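Local coordinates for HTH-type transcriptional repressor NemR (PDB 4YZE), which represses the nemRA-gloA operon by binding the NemR box on DNA, and responds to electrophiles and reactive chlorine species, at residues L16-Q21 and L37-V42; M31-L36 and S46-F51; L109-S114 and L168-N173; L159-V164 and N194-P199. The protein carries 5 engineered substitutions. All coordinates share one frame; numbering follows the deposited sequence.

Interaction 1: L16-Q21 and L37-V42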
loop_
_atom_site.group_PDB
_atom_site.type_symbol
_atom_site.label_atom_id
_atom_site.label_comp_id
_atom_site.label_asym_id
_atom_site.label_seq_id
_atom_site.Cartn_x
_atom_site.Cartn_y
_atom_site.Cartn_z
ATOM N N LEU A 16 14.716 -1.416 21.138
ATOM C CA LEU A 16 13.555 -1.069 20.326
ATOM C C LEU A 16 13.981 -0.297 19.079
ATOM O O LEU A 16 13.545 -0.612 17.970
ATOM C CB LEU A 16 12.542 -0.281 21.152
ATOM C CG LEU A 16 11.925 -1.102 22.287
ATOM C CD1 LEU A 16 11.138 -0.213 23.243
ATOM C CD2 LEU A 16 11.027 -2.223 21.739
ATOM N N ALA A 17 14.876 0.671 19.265
ATOM C CA ALA A 17 15.360 1.513 18.167
ATOM C C ALA A 17 16.085 0.688 17.115
ATOM O O ALA A 17 15.836 0.830 15.913
ATOM C CB ALA A 17 16.265 2.618 18.695
ATOM N N THR A 18 16.993 -0.165 17.580
ATOM C CA THR A 18 17.734 -1.056 16.693
ATOM C C THR A 18 16.762 -1.943 15.921
ATOM O O THR A 18 16.886 -2.089 14.704
ATOM C CB THR A 18 18.692 -1.943 17.483
ATOM O OG1 THR A 18 19.445 -1.134 18.398
ATOM C CG2 THR A 18 19.640 -2.674 16.542
ATOM N N GLY A 19 15.792 -2.521 16.633
ATOM C CA GLY A 19 14.797 -3.378 16.013
ATOM C C GLY A 19 14.017 -2.668 14.925
ATOM O O GLY A 19 13.710 -3.259 13.887
ATOM N N GLU A 20 13.695 -1.398 15.158
ATOM C CA GLU A 20 12.954 -0.633 14.159
ATOM C C GLU A 20 13.792 -0.446 12.894
ATOM O O GLU A 20 13.319 -0.737 11.795
ATOM C CB GLU A 20 12.462 0.707 14.723
ATOM C CG GLU A 20 11.733 1.579 13.693
ATOM C CD GLU A 20 10.924 2.699 14.312
ATOM O OE1 GLU A 20 10.427 3.552 13.546
ATOM O OE2 GLU A 20 10.769 2.726 15.556
ATOM N N GLN A 21 15.039 -0.000 13.054
ATOM C CA GLN A 21 15.940 0.183 11.916
ATOM C C GLN A 21 16.069 -1.097 11.083
ATOM O O GLN A 21 15.970 -1.057 9.854
ATOM C CB GLN A 21 17.325 0.667 12.377
ATOM N N LEU A 37 20.559 -8.636 18.378
ATOM C CA LEU A 37 21.374 -8.483 19.578
ATOM C C LEU A 37 22.802 -8.062 19.247
ATOM O O LEU A 37 23.408 -7.277 19.976
ATOM C CB LEU A 37 21.391 -9.772 20.394
ATOM C CG LEU A 37 20.067 -10.376 20.836
ATOM C CD1 LEU A 37 20.328 -11.648 21.630
ATOM C CD2 LEU A 37 19.261 -9.391 21.656
ATOM N N LYS A 38 23.344 -8.589 18.155
ATOM C CA LYS A 38 24.714 -8.265 17.772
ATOM C C LYS A 38 24.797 -6.815 17.310
ATOM O O LYS A 38 25.771 -6.121 17.585
ATOM C CB LYS A 38 25.214 -9.213 16.678
ATOM N N THR A 39 23.760 -6.366 16.612
ATOM C CA THR A 39 23.678 -4.986 16.151
ATOM C C THR A 39 23.482 -4.013 17.325
ATOM O O THR A 39 24.057 -2.919 17.345
ATOM C CB THR A 39 22.533 -4.823 15.135
ATOM O OG1 THR A 39 22.623 -5.855 14.139
ATOM C CG2 THR A 39 22.586 -3.445 14.462
ATOM N N ALA A 40 22.671 -4.413 18.304
ATOM C CA ALA A 40 22.429 -3.567 19.468
ATOM C C ALA A 40 23.536 -3.689 20.511
ATOM O O ALA A 40 23.591 -2.898 21.459
ATOM C CB ALA A 40 21.087 -3.897 20.093
ATOM N N GLU A 41 24.402 -4.688 20.335
ATOM C CA GLU A 41 25.442 -5.007 21.308
ATOM C C GLU A 41 24.848 -5.218 22.692
ATOM O O GLU A 41 25.264 -4.605 23.678
ATOM C CB GLU A 41 26.528 -3.931 21.315
ATOM C CG GLU A 41 27.250 -3.824 19.987
ATOM C CD GLU A 41 28.334 -2.769 19.994
ATOM O OE1 GLU A 41 29.053 -2.648 21.015
ATOM O OE2 GLU A 41 28.463 -2.060 18.972
ATOM N N VAL A 42 23.865 -6.104 22.750
ATOM C CA VAL A 42 23.155 -6.376 23.983
ATOM C C VAL A 42 23.080 -7.882 24.190
ATOM O O VAL A 42 22.606 -8.607 23.315
ATOM C CB VAL A 42 21.730 -5.807 23.932
ATOM C CG1 VAL A 42 20.941 -6.258 25.148
ATOM C CG2 VAL A 42 21.759 -4.273 23.827
#
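T18 meets A40 through its hydroxyl: OG1 of T18 lies 3.6 Å from CB of A40, and this oxygen is already hydrogen-bonded to the carbonyl O of H14, one turn back on helix 10-26. Since it faces a methyl, the oxygen gives helix 33-40 only van der Waals contact. The methyl of the same threonine does the rest. With CG2 set anti to the backbone N (chi1 -48° for OG1), the methyl reaches across to T39, where T18 CG2 and T39 CG2 come together at 3.7 Å, and CB of A40 lies 4.0 Å from T18 CG2. T39 is built the same way, its own OG1 turned back to the carbonyl of E35, which leaves its methyl for the contact. Two threonines thus spend their hydroxyls on their own helices and meet through carbon. The alanine is small enough for the backbones to come close, T18 CA and A40 CA being 6.0 Å apart. Just beyond it, helix 33-40 ends in a Schellman motif: E41 takes positive phi, V42 N bonds L37 O at 3.0 Å, and a weaker bond runs from E41 N to K38 O. T39 also touches L22, while A40 and V42 pack on L15. Close packing of helix 10-26 on the first helix of the predicted helix-turn-helix is the arrangement of the TetR-family DNA-binding domain.

Interaction 2: M31-L36 and S46-F51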
loop_
_atom_site.group_PDB
_atom_site.type_symbol
_atom_site.label_atom_id
_atom_site.label_comp_id
_atom_site.label_asym_id
_atom_site.label_seq_id
_atom_site.Cartn_x
_atom_site.Cartn_y
_atom_site.Cartn_z
ATOM N N MET A 31 14.061 -10.135 10.230
ATOM C CA MET A 31 15.026 -9.832 11.278
ATOM C C MET A 31 15.154 -10.948 12.306
ATOM O O MET A 31 14.223 -11.195 13.063
ATOM C CB MET A 31 14.634 -8.543 11.992
ATOM C CG MET A 31 15.579 -8.163 13.108
ATOM S SD MET A 31 14.823 -6.949 14.196
ATOM C CE MET A 31 13.511 -7.927 14.931
ATOM N N GLY A 32 16.312 -11.602 12.353
ATOM C CA GLY A 32 16.549 -12.628 13.350
ATOM C C GLY A 32 17.051 -12.016 14.645
ATOM O O GLY A 32 17.721 -10.979 14.633
ATOM N N LEU A 33 16.723 -12.659 15.763
ATOM C CA LEU A 33 17.178 -12.228 17.084
ATOM C C LEU A 33 18.689 -11.970 17.187
ATOM O O LEU A 33 19.107 -10.891 17.616
ATOM C CB LEU A 33 16.769 -13.257 18.135
ATOM C CG LEU A 33 15.900 -12.781 19.298
ATOM C CD1 LEU A 33 16.065 -13.746 20.472
ATOM C CD2 LEU A 33 16.216 -11.341 19.710
ATOM N N SER A 34 19.511 -12.950 16.809
ATOM C CA SER A 34 20.953 -12.781 16.941
ATOM C C SER A 34 21.455 -11.578 16.143
ATOM O O SER A 34 22.366 -10.877 16.579
ATOM C CB SER A 34 21.720 -14.062 16.565
ATOM O OG SER A 34 21.521 -14.410 15.205
ATOM N N GLU A 35 20.849 -11.325 14.988
ATOM C CA GLU A 35 21.194 -10.137 14.219
ATOM C C GLU A 35 20.860 -8.887 15.036
ATOM O O GLU A 35 21.648 -7.938 15.115
ATOM C CB GLU A 35 20.453 -10.132 12.883
ATOM C CG GLU A 35 20.694 -8.884 12.038
ATOM C CD GLU A 35 19.966 -8.937 10.705
ATOM O OE1 GLU A 35 19.080 -9.807 10.549
ATOM O OE2 GLU A 35 20.285 -8.113 9.816
ATOM N N LEU A 36 19.689 -8.905 15.658
ATOM C CA LEU A 36 19.249 -7.798 16.492
ATOM C C LEU A 36 20.213 -7.568 17.657
ATOM O O LEU A 36 20.647 -6.438 17.891
ATOM C CB LEU A 36 17.836 -8.064 17.005
ATOM C CG LEU A 36 17.086 -6.977 17.779
ATOM C CD1 LEU A 36 17.348 -7.059 19.270
ATOM C CD2 LEU A 36 17.435 -5.591 17.258
ATOM N N SER A 46 19.918 -10.202 28.707
ATOM C CA SER A 46 19.350 -8.878 28.906
ATOM C C SER A 46 18.095 -8.692 28.071
ATOM O O SER A 46 17.103 -8.124 28.546
ATOM C CB SER A 46 20.370 -7.794 28.575
ATOM O OG SER A 46 21.429 -7.814 29.503
ATOM N N PHE A 47 18.136 -9.164 26.828
ATOM C CA PHE A 47 16.969 -9.081 25.963
ATOM C C PHE A 47 15.796 -9.789 26.622
ATOM O O PHE A 47 14.691 -9.244 26.723
ATOM C CB PHE A 47 17.244 -9.704 24.593
ATOM C CG PHE A 47 16.015 -9.814 23.726
ATOM C CD1 PHE A 47 15.548 -8.712 23.011
ATOM C CD2 PHE A 47 15.308 -11.012 23.640
ATOM C CE1 PHE A 47 14.396 -8.807 22.220
ATOM C CE2 PHE A 47 14.163 -11.119 22.858
ATOM C CZ PHE A 47 13.703 -10.011 22.144
ATOM N N TYR A 48 16.051 -11.007 27.080
ATOM C CA TYR A 48 15.013 -11.831 27.669
ATOM C C TYR A 48 14.566 -11.314 29.040
ATOM O O TYR A 48 13.522 -11.718 29.550
ATOM C CB TYR A 48 15.460 -13.302 27.707
ATOM C CG TYR A 48 15.245 -13.994 26.378
ATOM C CD1 TYR A 48 13.976 -14.037 25.798
ATOM C CD2 TYR A 48 16.298 -14.589 25.696
ATOM C CE1 TYR A 48 13.759 -14.656 24.580
ATOM C CE2 TYR A 48 16.092 -15.221 24.475
ATOM C CZ TYR A 48 14.818 -15.247 23.922
ATOM O OH TYR A 48 14.587 -15.859 22.709
ATOM N N HIS A 49 15.357 -10.410 29.620
ATOM C CA HIS A 49 14.958 -9.687 30.828
ATOM C C HIS A 49 13.897 -8.613 30.518
ATOM O O HIS A 49 13.025 -8.321 31.340
ATOM C CB HIS A 49 16.186 -9.054 31.501
ATOM C CG HIS A 49 15.850 -8.046 32.560
ATOM N ND1 HIS A 49 16.099 -6.698 32.410
ATOM C CD2 HIS A 49 15.280 -8.189 33.780
ATOM C CE1 HIS A 49 15.697 -6.054 33.492
ATOM N NE2 HIS A 49 15.196 -6.936 34.339
ATOM N N TYR A 50 13.973 -8.024 29.329
ATOM C CA TYR A 50 13.050 -6.956 28.957
ATOM C C TYR A 50 11.841 -7.478 28.200
ATOM O O TYR A 50 10.729 -6.979 28.362
ATOM C CB TYR A 50 13.763 -5.889 28.123
ATOM C CG TYR A 50 14.810 -5.133 28.899
ATOM C CD1 TYR A 50 14.470 -4.423 30.041
ATOM C CD2 TYR A 50 16.134 -5.126 28.493
ATOM C CE1 TYR A 50 15.423 -3.735 30.761
ATOM C CE2 TYR A 50 17.093 -4.434 29.204
ATOM C CZ TYR A 50 16.731 -3.744 30.339
ATOM O OH TYR A 50 17.676 -3.056 31.054
ATOM N N PHE A 51 12.065 -8.484 27.368
ATOM C CA PHE A 51 11.023 -8.955 26.478
ATOM C C PHE A 51 10.933 -10.464 26.544
ATOM O O PHE A 51 11.949 -11.154 26.459
ATOM C CB PHE A 51 11.313 -8.488 25.047
ATOM C CG PHE A 51 11.482 -7.001 24.925
ATOM C CD1 PHE A 51 10.374 -6.165 24.898
ATOM C CD2 PHE A 51 12.743 -6.439 24.841
ATOM C CE1 PHE A 51 10.523 -4.795 24.790
ATOM C CE2 PHE A 51 12.901 -5.068 24.731
ATOM C CZ PHE A 51 11.792 -4.249 24.703
#
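L33 is the bump of this contact, and the hollow that takes it is made by two neighbouring aromatic side chains. Its CD2 methyl sits squarely over one face of the F47 ring, 3.8 Å from the ring centroid and 14° off the normal, a CH-pi contact. The other branch, CD1, goes to the hydroxyl end of Y48 and lies 3.4 Å from its OH. The leucine fork is thus split, one methyl over the F47 face and one beside the phenol oxygen. F47 reaches toward helix 33-40 with CG anti to its backbone N (chi1 172°), whereas Y48 leaves its backbone alongside the contact, and its hydroxyl end comes near. The rings also brace each other: CD2 of F47 stands over the centre of the Y48 ring, and the opposite face of F47 from L33 is met near its rim by CB of F51. L36, one turn along from L33, adds a looser touch, its CD1 4.5 Å from F47 CD1. Behind it L36 leans on L15 and T18 of helix 10-26, and F51 meets F57 edge-to-face. The helices stay well apart, L33 CA and F47 CA being 9.4 Å from each other. F47 and L36 are buried while Y48 is exposed, and what joins these two helices of the predicted helix-turn-helix is apolar contact, one part of it CH-pi.

Interaction 3: L109-S114 and L168-N173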
loop_
_atom_site.group_PDB
_atom_site.type_symbol
_atom_site.label_atom_id
_atom_site.label_comp_id
_atom_site.label_asym_id
_atom_site.label_seq_id
_atom_site.Cartn_x
_atom_site.Cartn_y
_atom_site.Cartn_z
ATOM N N LEU A 109 7.581 2.201 7.940
ATOM C CA LEU A 109 7.364 0.957 8.683
ATOM C C LEU A 109 6.011 0.328 8.386
ATOM O O LEU A 109 5.932 -0.876 8.138
ATOM C CB LEU A 109 7.539 1.159 10.191
ATOM C CG LEU A 109 7.814 -0.123 11.001
ATOM C CD1 LEU A 109 9.129 -0.770 10.584
ATOM C CD2 LEU A 109 7.822 0.125 12.508
ATOM N N THR A 110 4.950 1.133 8.408
ATOM C CA THR A 110 3.623 0.593 8.130
ATOM C C THR A 110 3.604 -0.031 6.743
ATOM O O THR A 110 3.191 -1.188 6.571
ATOM C CB THR A 110 2.506 1.648 8.282
ATOM O OG1 THR A 110 2.373 2.008 9.662
ATOM C CG2 THR A 110 1.180 1.084 7.809
ATOM N N VAL A 111 4.121 0.718 5.771
ATOM C CA VAL A 111 4.165 0.260 4.389
ATOM C C VAL A 111 4.939 -1.044 4.235
ATOM O O VAL A 111 4.460 -1.983 3.597
ATOM C CB VAL A 111 4.756 1.321 3.459
ATOM C CG1 VAL A 111 4.576 0.892 2.017
ATOM C CG2 VAL A 111 4.071 2.656 3.682
ATOM N N LYS A 112 6.134 -1.103 4.822
ATOM C CA LYS A 112 6.941 -2.307 4.759
ATOM C C LYS A 112 6.271 -3.478 5.460
ATOM O O LYS A 112 6.312 -4.612 4.975
ATOM C CB LYS A 112 8.314 -2.062 5.380
ATOM C CG LYS A 112 9.276 -3.226 5.225
ATOM C CD LYS A 112 10.440 -2.855 4.301
ATOM C CE LYS A 112 11.564 -3.890 4.344
ATOM N NZ LYS A 112 11.453 -4.883 3.255
ATOM N N LEU A 113 5.680 -3.220 6.619
ATOM C CA LEU A 113 5.128 -4.320 7.415
ATOM C C LEU A 113 3.726 -4.764 6.937
ATOM O O LEU A 113 3.258 -5.854 7.272
ATOM C CB LEU A 113 5.183 -3.992 8.913
ATOM C CG LEU A 113 6.442 -4.492 9.648
ATOM C CD1 LEU A 113 7.729 -4.154 8.900
ATOM C CD2 LEU A 113 6.513 -3.941 11.069
ATOM N N SER A 114 3.080 -3.927 6.132
ATOM C CA SER A 114 1.901 -4.342 5.367
ATOM C C SER A 114 2.052 -5.757 4.793
ATOM O O SER A 114 1.228 -6.636 5.051
ATOM C CB SER A 114 1.731 -3.404 4.198
ATOM O OG SER A 114 2.694 -3.714 3.203
ATOM N N LEU A 168 -5.076 6.864 0.510
ATOM C CA LEU A 168 -4.371 7.490 -0.618
ATOM C C LEU A 168 -2.871 7.620 -0.348
ATOM O O LEU A 168 -2.029 7.321 -1.215
ATOM C CB LEU A 168 -4.967 8.874 -0.893
ATOM C CG LEU A 168 -4.928 9.562 -2.259
ATOM C CD1 LEU A 168 -4.821 11.080 -2.102
ATOM C CD2 LEU A 168 -3.865 9.059 -3.178
ATOM N N TRP A 169 -2.549 8.112 0.842
ATOM C CA TRP A 169 -1.167 8.264 1.293
ATOM C C TRP A 169 -0.418 6.926 1.275
ATOM O O TRP A 169 0.736 6.849 0.852
ATOM C CB TRP A 169 -1.201 8.827 2.721
ATOM C CG TRP A 169 0.124 8.939 3.413
ATOM C CD1 TRP A 169 0.967 10.015 3.405
ATOM C CD2 TRP A 169 0.745 7.950 4.255
ATOM N NE1 TRP A 169 2.077 9.750 4.177
ATOM C CE2 TRP A 169 1.967 8.490 4.706
ATOM C CE3 TRP A 169 0.384 6.663 4.670
ATOM C CZ2 TRP A 169 2.840 7.781 5.552
ATOM C CZ3 TRP A 169 1.253 5.960 5.506
ATOM C CH2 TRP A 169 2.466 6.525 5.936
ATOM N N LEU A 170 -1.097 5.878 1.734
ATOM C CA LEU A 170 -0.540 4.527 1.809
ATOM C C LEU A 170 -0.269 4.006 0.403
ATOM O O LEU A 170 0.841 3.534 0.093
ATOM C CB LEU A 170 -1.539 3.610 2.576
ATOM C CG LEU A 170 -1.087 2.817 3.805
ATOM C CD1 LEU A 170 -2.212 1.912 4.297
ATOM C CD2 LEU A 170 0.150 1.977 3.521
ATOM N N GLY A 171 -1.257 4.131 -0.478
ATOM C CA GLY A 171 -1.115 3.575 -1.821
ATOM C C GLY A 171 -0.086 4.348 -2.634
ATOM O O GLY A 171 0.657 3.790 -3.461
ATOM N N ALA A 172 -0.007 5.645 -2.387
ATOM C CA ALA A 172 0.902 6.460 -3.183
ATOM C C ALA A 172 2.328 6.146 -2.787
ATOM O O ALA A 172 3.217 6.118 -3.639
ATOM C CB ALA A 172 0.609 7.975 -3.019
ATOM N N ASN A 173 2.540 5.960 -1.485
ATOM C CA ASN A 173 3.845 5.546 -0.966
ATOM C C ASN A 173 4.293 4.204 -1.528
ATOM O O ASN A 173 5.450 4.031 -1.921
ATOM C CB ASN A 173 3.834 5.515 0.574
ATOM C CG ASN A 173 4.206 6.872 1.176
ATOM O OD1 ASN A 173 5.345 7.326 1.029
ATOM N ND2 ASN A 173 3.245 7.533 1.836
#
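V111 and L170 make the closest part of this contact, with CG2 of V111 4.0 Å from CD2 of L170. The two side chains run alongside one another, pointing opposite ways. V111 has CG1 anti to its backbone N (chi1 -171°), which swings CG2 round to serve both L170 and N173, whose CB is 4.2 Å from it. T110 adds only a marginal touch, its CG2 4.5 Å from L170 CD2; its hydroxyl is bound to Y66 OH. Helices 109-114 and 168-173 cross at -70° with their axes 10.3 Å apart at closest approach, so they share little beyond these few side chains. Both belong to the ligand-binding-type C-terminal domain of the TetR family, and V111 lies about 4 Å, side chain to side chain, from C108, which plays a central role in the response to reactive chlorine species. On the buried flank, L174 of the second subunit packs on S114 and L170. Away from the valine the packing thins, and partly exposed N173 marks the more open side. The W169 indole ends near helix 109-114 without close contact, and its face is met instead by ND2 of N173. That amide also donates to W169 O at 2.8 Å, from above the carbonyl plane, while N173 N reaches the same oxygen from the opposite face. W169 is further fixed by T95 OG1 at NE1 and by a stack with Y91.

Interaction 4: L159-V164 and N194-P199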
loop_
_atom_site.group_PDB
_atom_site.type_symbol
_atom_site.label_atom_id
_atom_site.label_comp_id
_atom_site.label_asym_id
_atom_site.label_seq_id
_atom_site.Cartn_x
_atom_site.Cartn_y
_atom_site.Cartn_z
ATOM N N LEU A 159 -14.650 11.445 8.972
ATOM C CA LEU A 159 -14.004 10.133 9.125
ATOM C C LEU A 159 -13.851 9.448 7.780
ATOM O O LEU A 159 -12.764 8.974 7.434
ATOM C CB LEU A 159 -14.787 9.229 10.092
ATOM C CG LEU A 159 -14.047 7.942 10.487
ATOM C CD1 LEU A 159 -12.684 8.269 11.109
ATOM C CD2 LEU A 159 -14.876 7.076 11.429
ATOM N N GLN A 160 -14.941 9.401 7.019
ATOM C CA GLN A 160 -14.898 8.864 5.664
ATOM C C GLN A 160 -13.786 9.543 4.861
ATOM O O GLN A 160 -12.950 8.878 4.241
ATOM C CB GLN A 160 -16.250 9.067 4.973
ATOM N N GLN A 161 -13.748 10.868 4.904
ATOM C CA GLN A 161 -12.763 11.577 4.100
ATOM C C GLN A 161 -11.377 11.336 4.666
ATOM O O GLN A 161 -10.424 11.200 3.908
ATOM C CB GLN A 161 -13.078 13.081 3.997
ATOM C CG GLN A 161 -11.990 13.888 3.286
ATOM C CD GLN A 161 -11.784 13.467 1.831
ATOM O OE1 GLN A 161 -10.751 12.880 1.467
ATOM N NE2 GLN A 161 -12.763 13.769 0.995
ATOM N N ALA A 162 -11.258 11.264 5.990
ATOM C CA ALA A 162 -9.948 10.976 6.593
ATOM C C ALA A 162 -9.396 9.611 6.172
ATOM O O ALA A 162 -8.193 9.457 5.999
ATOM C CB ALA A 162 -10.009 11.069 8.118
ATOM N N GLN A 163 -10.274 8.631 6.008
ATOM C CA GLN A 163 -9.841 7.273 5.704
ATOM C C GLN A 163 -9.335 7.183 4.276
ATOM O O GLN A 163 -8.362 6.482 3.974
ATOM C CB GLN A 163 -11.001 6.302 5.945
ATOM C CG GLN A 163 -11.297 6.149 7.422
ATOM C CD GLN A 163 -12.562 5.362 7.725
ATOM O OE1 GLN A 163 -12.830 5.039 8.884
ATOM N NE2 GLN A 163 -13.343 5.049 6.693
ATOM N N VAL A 164 -10.010 7.902 3.395
ATOM C CA VAL A 164 -9.587 8.013 2.006
ATOM C C VAL A 164 -8.222 8.662 1.928
ATOM O O VAL A 164 -7.386 8.219 1.161
ATOM C CB VAL A 164 -10.599 8.850 1.185
ATOM C CG1 VAL A 164 -10.002 9.311 -0.166
ATOM C CG2 VAL A 164 -11.874 8.054 0.978
ATOM N N ASN A 194 -7.077 19.800 -4.454
ATOM C CA ASN A 194 -8.321 20.051 -5.171
ATOM C C ASN A 194 -9.542 19.519 -4.402
ATOM O O ASN A 194 -10.625 20.084 -4.470
ATOM C CB ASN A 194 -8.241 19.438 -6.572
ATOM C CG ASN A 194 -9.340 19.934 -7.490
ATOM O OD1 ASN A 194 -10.255 19.186 -7.845
ATOM N ND2 ASN A 194 -9.260 21.204 -7.875
ATOM N N ILE A 195 -9.353 18.434 -3.659
ATOM C CA ILE A 195 -10.449 17.789 -2.938
ATOM C C ILE A 195 -10.770 18.520 -1.634
ATOM O O ILE A 195 -11.938 18.708 -1.290
ATOM C CB ILE A 195 -10.120 16.298 -2.658
ATOM C CG1 ILE A 195 -10.127 15.511 -3.966
ATOM C CG2 ILE A 195 -11.122 15.699 -1.710
ATOM C CD1 ILE A 195 -11.371 15.783 -4.808
ATOM N N ILE A 196 -9.721 18.890 -0.897
ATOM C CA ILE A 196 -9.856 19.662 0.334
ATOM C C ILE A 196 -9.597 21.107 -0.062
ATOM O O ILE A 196 -8.445 21.557 -0.062
ATOM C CB ILE A 196 -8.829 19.217 1.425
ATOM C CG1 ILE A 196 -8.874 17.705 1.628
ATOM C CG2 ILE A 196 -9.085 19.956 2.751
ATOM C CD1 ILE A 196 -10.241 17.144 2.026
ATOM N N ALA A 197 -10.666 21.822 -0.425
ATOM C CA ALA A 197 -10.535 23.139 -1.053
ATOM C C ALA A 197 -10.685 24.282 -0.074
ATOM O O ALA A 197 -11.223 24.128 1.021
ATOM C CB ALA A 197 -11.550 23.308 -2.184
ATOM N N THR A 198 -10.242 25.454 -0.502
ATOM C CA THR A 198 -10.546 26.666 0.224
ATOM C C THR A 198 -11.994 27.012 -0.097
ATOM O O THR A 198 -12.440 26.834 -1.231
ATOM C CB THR A 198 -9.608 27.801 -0.180
ATOM O OG1 THR A 198 -9.773 28.075 -1.575
ATOM C CG2 THR A 198 -8.163 27.391 0.075
ATOM N N PRO A 199 -12.745 27.458 0.914
ATOM C CA PRO A 199 -14.140 27.880 0.717
ATOM C C PRO A 199 -14.226 28.969 -0.345
ATOM O O PRO A 199 -13.290 29.759 -0.448
ATOM C CB PRO A 199 -14.522 28.454 2.084
ATOM C CG PRO A 199 -13.648 27.721 3.057
ATOM C CD PRO A 199 -12.337 27.497 2.331
#
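Q161 carries this contact alone from helix 158-179, meeting two isoleucines where helix 183-195 runs out. Its aliphatic part lies against I196: CG of Q161 is 3.9 Å from I196 CD1, and Q161 CD is 4.0 Å from the same methyl. The amide nitrogen goes to the other isoleucine, Q161 NE2 lying 3.7 Å from I195 CG2. The chain leaves the helix with CG anti to the backbone N and then bends at chi2 (62°), bringing NE2 to I195. I195 and I196 follow one another in sequence, yet I195 is still helical and I196 has already left helical geometry; I196 offers CD1 to the aliphatic part of the glutamine, I195 its CG2 to the amide nitrogen. Further out, F154 touches both Q161 and I196, L143 and L152 also lean on I196, and R85 NE bonds to I196 O. H191 of the second subunit packs on Q161, so the dimer partner borders the site. The glutamine is buried, and its OE1 has no partner anywhere in the model. Burying that oxygen unpaired would probably cost energy, offset in part by packing with the isoleucines and F154.

Interactions 1 and 2 share helix 33-40 and touch each other, for instance L16 CD2 against F51 CZ, so together they make one compact DNA-binding end. Interactions 3 and 4 share helix 158-179 and both border the second subunit, but their centres lie 19 Å apart. Interactions 1 and 2 are partly buried, with exposed T39 and Y48 at their margins, whereas 3 and 4 are buried. The chemistry differs from one to the next: threonine methyls and an alanine in 1, leucines on aromatic rings in 2, valine and leucine beside the C108 region in 3, and a glutamine among isoleucines in 4. Interactions 2 and 4 are farthest apart, centres 43 Å.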